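PDB 2HEU: sugar ABC transporter, sugar-binding protein from Streptococcus pneumoniae, which probably binds an oligosaccharide outside the cell and hands it to an ABC transporter for uptake, and is captured here without sugar. Local coordinates for residues D216-M221 with G383-M388; E313-T316 with V320-K323. One frame throughout, in Å; residues are numbered along the deposited sequence. Where two conformers were deposited one is given.

Contact 1 of 2, residues D216-M221 with G383-M388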
ATOM      1  N   ASP A 216     -17.552  -9.311 -14.277  1.00  8.74           N
ATOM      2  CA  ASP A 216     -16.303  -8.613 -14.632  1.00  8.85           C
ATOM      3  C   ASP A 216     -15.183  -8.958 -13.648  1.00  8.12           C
ATOM      4  O   ASP A 216     -14.044  -9.148 -14.057  1.00  8.71           O
ATOM      5  CB  ASP A 216     -16.518  -7.120 -14.702  1.00  9.50           C
ATOM      6  CG  ASP A 216     -17.237  -6.640 -16.010  1.00 11.40           C
ATOM      7  OD1 ASP A 216     -17.270  -7.405 -16.973  1.00 13.75           O
ATOM      8  OD2 ASP A 216     -17.671  -5.489 -16.039  1.00 13.52           O
ATOM      9  N   ASP A 217     -15.502  -8.993 -12.353  1.00  8.41           N
ATOM     10  CA  ASP A 217     -14.474  -9.411 -11.380  1.00  8.39           C
ATOM     11  C   ASP A 217     -13.951 -10.813 -11.725  1.00  7.91           C
ATOM     12  O   ASP A 217     -12.749 -11.045 -11.662  1.00  8.36           O
ATOM     13  CB  ASP A 217     -15.087  -9.412  -9.982  1.00  8.74           C
ATOM     14  CG  ASP A 217     -14.135  -9.967  -8.955  1.00  8.25           C
ATOM     15  OD1 ASP A 217     -13.144  -9.155  -8.707  1.00  8.17           O
ATOM     16  OD2 ASP A 217     -14.273 -11.067  -8.455  1.00  8.58           O
ATOM     17  N   ILE A 218     -14.839 -11.752 -12.063  1.00  8.27           N
ATOM     18  CA  ILE A 218     -14.442 -13.081 -12.422  1.00  8.24           C
ATOM     19  C   ILE A 218     -13.602 -13.078 -13.668  1.00  8.04           C
ATOM     20  O   ILE A 218     -12.621 -13.804 -13.767  1.00  8.62           O
ATOM     21  CB  ILE A 218     -15.706 -13.953 -12.517  1.00  8.98           C
ATOM     22  CG1 ILE A 218     -16.263 -14.199 -11.106  1.00  9.38           C
ATOM     23  CG2 ILE A 218     -15.400 -15.257 -13.262  1.00 10.11           C
ATOM     24  CD1 ILE A 218     -17.670 -14.756 -11.067  1.00  9.66           C
ATOM     25  N   LYS A 219     -13.955 -12.253 -14.667  1.00  8.43           N
ATOM     26  CA  LYS A 219     -13.151 -12.117 -15.868  1.00  8.12           C
ATOM     27  C   LYS A 219     -11.716 -11.717 -15.507  1.00  7.99           C
ATOM     28  O   LYS A 219     -10.736 -12.316 -15.994  1.00  8.99           O
ATOM     29  CB  LYS A 219     -13.765 -11.095 -16.805  1.00  8.64           C
ATOM     30  CG  LYS A 219     -12.981 -10.774 -18.041  1.00  9.44           C
ATOM     31  CD  LYS A 219     -13.632  -9.677 -18.850  1.00 10.94           C
ATOM     32  CE  LYS A 219     -12.867  -9.161 -20.035  1.00 11.58           C
ATOM     33  NZ  LYS A 219     -12.702 -10.151 -21.083  1.00 11.48           N
ATOM     34  N   VAL A 220     -11.558 -10.728 -14.664  1.00  8.09           N
ATOM     35  CA  VAL A 220     -10.204 -10.260 -14.283  1.00  7.96           C
ATOM     36  C   VAL A 220      -9.471 -11.362 -13.494  1.00  7.64           C
ATOM     37  O   VAL A 220      -8.290 -11.657 -13.735  1.00  7.75           O
ATOM     38  CB  VAL A 220     -10.261  -8.939 -13.565  1.00  8.39           C
ATOM     39  CG1 VAL A 220      -8.847  -8.500 -13.154  1.00  9.56           C
ATOM     40  CG2 VAL A 220     -10.896  -7.867 -14.432  1.00  9.71           C
ATOM     41  N   MET A 221     -10.151 -11.999 -12.532  1.00  7.58           N
ATOM     42  CA  MET A 221      -9.548 -13.106 -11.800  1.00  7.26           C
ATOM     43  C   MET A 221      -9.168 -14.244 -12.720  1.00  7.48           C
ATOM     44  O   MET A 221      -8.132 -14.921 -12.486  1.00  8.11           O
ATOM     45  CB  MET A 221     -10.482 -13.607 -10.696  1.00  7.55           C
ATOM     46  CG  MET A 221     -10.618 -12.687  -9.509  1.00  7.97           C
ATOM     47  SD  MET A 221      -9.074 -12.224  -8.707  1.00  8.46           S
ATOM     48  CE  MET A 221      -8.321 -13.841  -8.445  1.00 10.13           C
ATOM     49  N   GLY A 383     -11.307 -22.326  -9.185  1.00 11.59           N
ATOM     50  CA  GLY A 383     -12.200 -21.879 -10.191  1.00 11.33           C
ATOM     51  C   GLY A 383     -13.690 -21.937  -9.811  1.00 10.24           C
ATOM     52  O   GLY A 383     -14.533 -21.836 -10.720  1.00 10.95           O
ATOM     53  N   ASP A 384     -13.999 -22.096  -8.549  1.00 10.39           N
ATOM     54  CA  ASP A 384     -15.406 -22.263  -8.123  1.00  9.83           C
ATOM     55  C   ASP A 384     -16.065 -20.862  -8.021  1.00  9.58           C
ATOM     56  O   ASP A 384     -15.884 -20.152  -7.024  1.00  9.20           O
ATOM     57  CB  ASP A 384     -15.468 -23.039  -6.829  1.00 11.07           C
ATOM     58  CG  ASP A 384     -16.884 -23.276  -6.374  1.00 11.90           C
ATOM     59  OD1 ASP A 384     -17.822 -22.753  -6.952  1.00 11.44           O
ATOM     60  OD2 ASP A 384     -16.955 -24.001  -5.342  1.00 17.68           O
ATOM     61  N   LYS A 385     -16.771 -20.455  -9.046  1.00  9.39           N
ATOM     62  CA  LYS A 385     -17.367 -19.099  -9.081  0.50  8.76           C
ATOM     63  C   LYS A 385     -18.432 -18.905  -8.040  1.00  8.91           C
ATOM     64  O   LYS A 385     -18.406 -17.920  -7.313  1.00  8.73           O
ATOM     65  CB  LYS A 385     -17.893 -18.798 -10.506  0.50  8.95           C
ATOM     66  CG  LYS A 385     -16.901 -18.988 -11.614  0.50  8.85           C
ATOM     67  CD  LYS A 385     -17.543 -18.682 -12.922  0.50  9.17           C
ATOM     68  CE  LYS A 385     -16.604 -18.530 -14.049  0.50 10.25           C
ATOM     69  NZ  LYS A 385     -16.231 -19.921 -14.571  0.50 12.79           N
ATOM     70  N   GLN A 386     -19.411 -19.819  -7.978  1.00  9.73           N
ATOM     71  CA  GLN A 386     -20.442 -19.693  -6.956  1.00  9.83           C
ATOM     72  C   GLN A 386     -19.813 -19.717  -5.569  1.00  9.59           C
ATOM     73  O   GLN A 386     -20.260 -19.008  -4.660  1.00 10.09           O
ATOM     74  CB  GLN A 386     -21.511 -20.766  -7.137  1.00 10.08           C
ATOM     75  CG  GLN A 386     -22.690 -20.555  -6.138  1.00 11.25           C
ATOM     76  CD  GLN A 386     -23.466 -19.286  -6.502  1.00 12.46           C
ATOM     77  OE1 GLN A 386     -23.533 -18.362  -5.620  1.00 14.60           O
ATOM     78  NE2 GLN A 386     -23.998 -19.188  -7.641  1.00 12.69           N
ATOM     79  N   GLY A 387     -18.827 -20.573  -5.354  1.00  9.34           N
ATOM     80  CA  GLY A 387     -18.164 -20.632  -4.088  1.00 10.06           C
ATOM     81  C   GLY A 387     -17.543 -19.304  -3.698  1.00  8.80           C
ATOM     82  O   GLY A 387     -17.580 -18.878  -2.562  1.00  9.72           O
ATOM     83  N   MET A 388     -16.914 -18.620  -4.679  1.00  8.60           N
ATOM     84  CA  MET A 388     -16.327 -17.317  -4.408  1.00  8.31           C
ATOM     85  C   MET A 388     -17.395 -16.297  -4.032  1.00  8.15           C
ATOM     86  O   MET A 388     -17.208 -15.517  -3.107  1.00  7.97           O
ATOM     87  CB  MET A 388     -15.460 -16.846  -5.604  1.00  8.12           C
ATOM     88  CG  MET A 388     -14.832 -15.509  -5.349  1.00  8.13           C
ATOM     89  SD  MET A 388     -13.544 -15.046  -6.485  1.00  8.66           S
ATOM     90  CE  MET A 388     -14.402 -14.854  -8.041  1.00 10.65           C
TER

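Contact 2 of 2, residues E313-T316 with V320-K323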
ATOM      1  N   GLU A 313       7.157  18.877  10.811  1.00 12.13           N
ATOM      2  CA  GLU A 313       7.406  19.870   9.770  1.00 12.44           C
ATOM      3  C   GLU A 313       8.721  19.590   9.066  1.00 12.76           C
ATOM      4  O   GLU A 313       8.811  19.729   7.847  1.00 12.93           O
ATOM      5  CB  GLU A 313       7.375  21.269  10.384  1.00 14.01           C
ATOM      6  CG  GLU A 313       7.535  22.344   9.324  1.00 14.88           C
ATOM      7  CD  GLU A 313       8.927  22.783   9.052  1.00 16.27           C
ATOM      8  OE1 GLU A 313       9.684  23.001  10.035  1.00 18.81           O
ATOM      9  OE2 GLU A 313       9.233  23.062   7.877  1.00 15.91           O
ATOM     10  N   TYR A 314       9.759  19.256   9.798  1.00 12.34           N
ATOM     11  CA  TYR A 314      11.035  19.036   9.235  1.00 12.04           C
ATOM     12  C   TYR A 314      10.967  17.960   8.132  1.00 12.15           C
ATOM     13  O   TYR A 314      11.551  18.140   7.045  1.00 12.75           O
ATOM     14  CB  TYR A 314      12.056  18.573  10.350  1.00 13.44           C
ATOM     15  CG  TYR A 314      13.449  18.489   9.913  1.00 12.37           C
ATOM     16  CD1 TYR A 314      14.135  17.307   9.813  1.00 12.54           C
ATOM     17  CD2 TYR A 314      14.173  19.639   9.633  1.00 13.50           C
ATOM     18  CE1 TYR A 314      15.422  17.237   9.466  1.00 12.66           C
ATOM     19  CE2 TYR A 314      15.519  19.600   9.277  1.00 13.10           C
ATOM     20  CZ  TYR A 314      16.123  18.397   9.176  1.00 12.86           C
ATOM     21  OH  TYR A 314      17.431  18.282   8.755  1.00 15.80           O
ATOM     22  N   MET A 315      10.240  16.869   8.404  1.00 11.75           N
ATOM     23  CA  MET A 315      10.158  15.795   7.428  1.00 12.68           C
ATOM     24  C   MET A 315       9.387  16.178   6.183  1.00 12.36           C
ATOM     25  O   MET A 315       9.541  15.511   5.131  1.00 15.10           O
ATOM     26  CB  MET A 315       9.565  14.561   8.119  1.00 12.43           C
ATOM     27  CG  MET A 315       9.711  13.251   7.323  1.00 15.19           C
ATOM     28  SD  MET A 315      11.369  12.662   7.495  1.00 19.49           S
ATOM     29  CE  MET A 315      11.280  12.622   6.356  1.00 11.43           C
ATOM     30  N   THR A 316       8.508  17.186   6.256  1.00 12.07           N
ATOM     31  CA  THR A 316       7.795  17.673   5.074  1.00 13.29           C
ATOM     32  C   THR A 316       8.656  18.539   4.121  1.00 13.06           C
ATOM     33  O   THR A 316       8.195  18.878   3.051  1.00 14.31           O
ATOM     34  CB  THR A 316       6.527  18.413   5.420  1.00 14.60           C
ATOM     35  OG1 THR A 316       6.860  19.721   6.013  1.00 14.21           O
ATOM     36  CG2 THR A 316       5.515  17.706   6.299  1.00 13.18           C
ATOM     37  N   VAL A 320      14.678  17.273   3.050  1.00 14.40           N
ATOM     38  CA  VAL A 320      14.720  16.244   4.120  1.00 15.01           C
ATOM     39  C   VAL A 320      14.040  14.942   3.641  1.00 14.57           C
ATOM     40  O   VAL A 320      14.687  13.895   3.671  1.00 14.55           O
ATOM     41  CB  VAL A 320      14.035  16.728   5.423  1.00 13.18           C
ATOM     42  CG1 VAL A 320      14.083  15.700   6.470  1.00 14.01           C
ATOM     43  CG2 VAL A 320      14.755  18.045   5.911  1.00 13.93           C
ATOM     44  N   MET A 321      12.851  15.076   3.117  1.00 13.57           N
ATOM     45  CA  MET A 321      12.141  13.955   2.530  1.00 13.89           C
ATOM     46  C   MET A 321      13.001  13.294   1.479  1.00 14.54           C
ATOM     47  O   MET A 321      13.006  12.057   1.335  1.00 14.52           O
ATOM     48  CB  MET A 321      10.756  14.364   2.055  1.00 14.50           C
ATOM     49  CG  MET A 321       9.946  13.188   1.487  1.00 15.50           C
ATOM     50  SD  MET A 321       9.469  12.108   2.900  1.00 20.49           S
ATOM     51  CE  MET A 321       9.695  10.627   2.139  1.00 20.04           C
ATOM     52  N   GLN A 322      13.777  14.092   0.685  1.00 14.46           N
ATOM     53  CA  GLN A 322      14.623  13.506  -0.319  1.00 15.25           C
ATOM     54  C   GLN A 322      15.568  12.428   0.236  1.00 14.09           C
ATOM     55  O   GLN A 322      15.838  11.422  -0.433  1.00 16.24           O
ATOM     56  CB  GLN A 322      15.476  14.577  -0.991  1.00 16.11           C
ATOM     57  CG  GLN A 322      16.184  14.144  -2.285  1.00 16.24           C
ATOM     58  CD  GLN A 322      15.245  14.018  -3.438  1.00 17.03           C
ATOM     59  OE1 GLN A 322      15.060  12.893  -4.068  1.00 20.52           O
ATOM     60  NE2 GLN A 322      14.582  15.066  -3.723  1.00 16.45           N
ATOM     61  N   LYS A 323      16.111  12.679   1.444  0.50 14.84           N
ATOM     62  CA  LYS A 323      17.030  11.767   2.001  0.50 13.92           C
ATOM     63  C   LYS A 323      16.373  10.414   2.219  0.50 14.18           C
ATOM     64  O   LYS A 323      16.995   9.398   1.942  0.50 14.70           O
ATOM     65  CB  LYS A 323      17.572  12.284   3.336  0.50 14.81           C
ATOM     66  CG  LYS A 323      18.653  13.310   3.186  0.50 16.15           C
ATOM     67  CD  LYS A 323      19.468  13.495   4.457  0.50 17.64           C
ATOM     68  CE  LYS A 323      20.468  14.663   4.233  0.50 19.19           C
ATOM     69  NZ  LYS A 323      21.475  14.627   5.356  0.50 21.12           N
TER

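Contact 1 of 2, residues D216-M221 with G383-M388
I218 meets M388 where one turn of helix 212-222 lies against the first turn of helix 385-396. The methionine contact is apolar: I218 CG1 is 3.6 Å from M388 CE, and the two side chains run past each other in opposite directions. M388 reaches across almost fully extended and turns only at its last torsion (chi3 66°), which sets the methyl near both I218 and the carboxylate of D217, whose OD2 is 3.8 Å from M388 CE. The other branch of the isoleucine, CG2, faces K385, lying 3.6 Å from K385 CE with the two chains at about a right angle. That lysine was modelled in two conformers, and this part of the contact is less certain.

Y379 of helix 370-382 touches I218, K385 and M388, while L209 also packs on the isoleucine and lysine. D217 leans on A184 and F185 of helix 178-189. Behind M388, D384 is the N-cap of its helix: OD1 accepts from G387 N at 2.9 Å, met from well above the carboxylate plane. G383, with positive phi, turns the chain out of the preceding helix.

No hydrogen bond passes between the two segments. Cohesion across the contact is therefore largely dispersive, perhaps with a slight attraction between the polarised methionine methyl and the D217 carboxylate.

Contact 2 of 2, residues E313-T316 with V320-K323
V320 lies against the face of the Y314 ring, the two side chains crossing at about a right angle. Its CG2 methyl is 3.7 Å from the centroid of the Y314 ring and 15° off the ring normal, a CH-pi contact displaced somewhat toward the rim. The second methyl, CG1, lies on the same side but beyond the outline of the ring, 3.6 Å from Y314 CE1. With CG1 anti to the backbone N (chi1 180°), both branches of V320 are directed at the tyrosine, and the fork also packs on its main chain: V320 CB is 3.3 Å from Y314 O. One residue on, the pattern recurs on a smaller scale, with M321 CB 3.5 Å from M315 O. The end of M315 also leans toward V320 and M321, but the terminal methyl of M315 is modelled too close to its own sulfur, and that part of the packing is doubtful.

At the end of its segment the T316 hydroxyl reaches back one turn, OG1 donating to E313 O at 2.7 Å. Helix 31-44 supplies further partners: F41 meets the Y314 ring edge-to-face, and I37 touches both Y314 and V320.

The arrangement is that of two consecutive helices, 305-315 and 318-328, folded together across a very short connection. They follow strand 295-298, which returns to the sheet ordered 2-1-3-5-4, as in the N-terminal lobe of type II periplasmic binding proteins.

The two contacts belong to different lobes of the binding protein. Their centres are 44 Å apart, on opposite sides of the centre of the chain, and their nearest atoms are about 31 Å apart. Contact 2 is nested along the chain inside the long loop closed by contact 1: the chain leaves 216-221, passes back to the other lobe for 313-316 and 320-323, and returns to 383-388. The bound sodium ion, at a site with K103 and E335, lies about 14 Å from the side chain of M321. By analogy with the family, sugar would probably bind between the lobes, and each contact joins helices within one lobe.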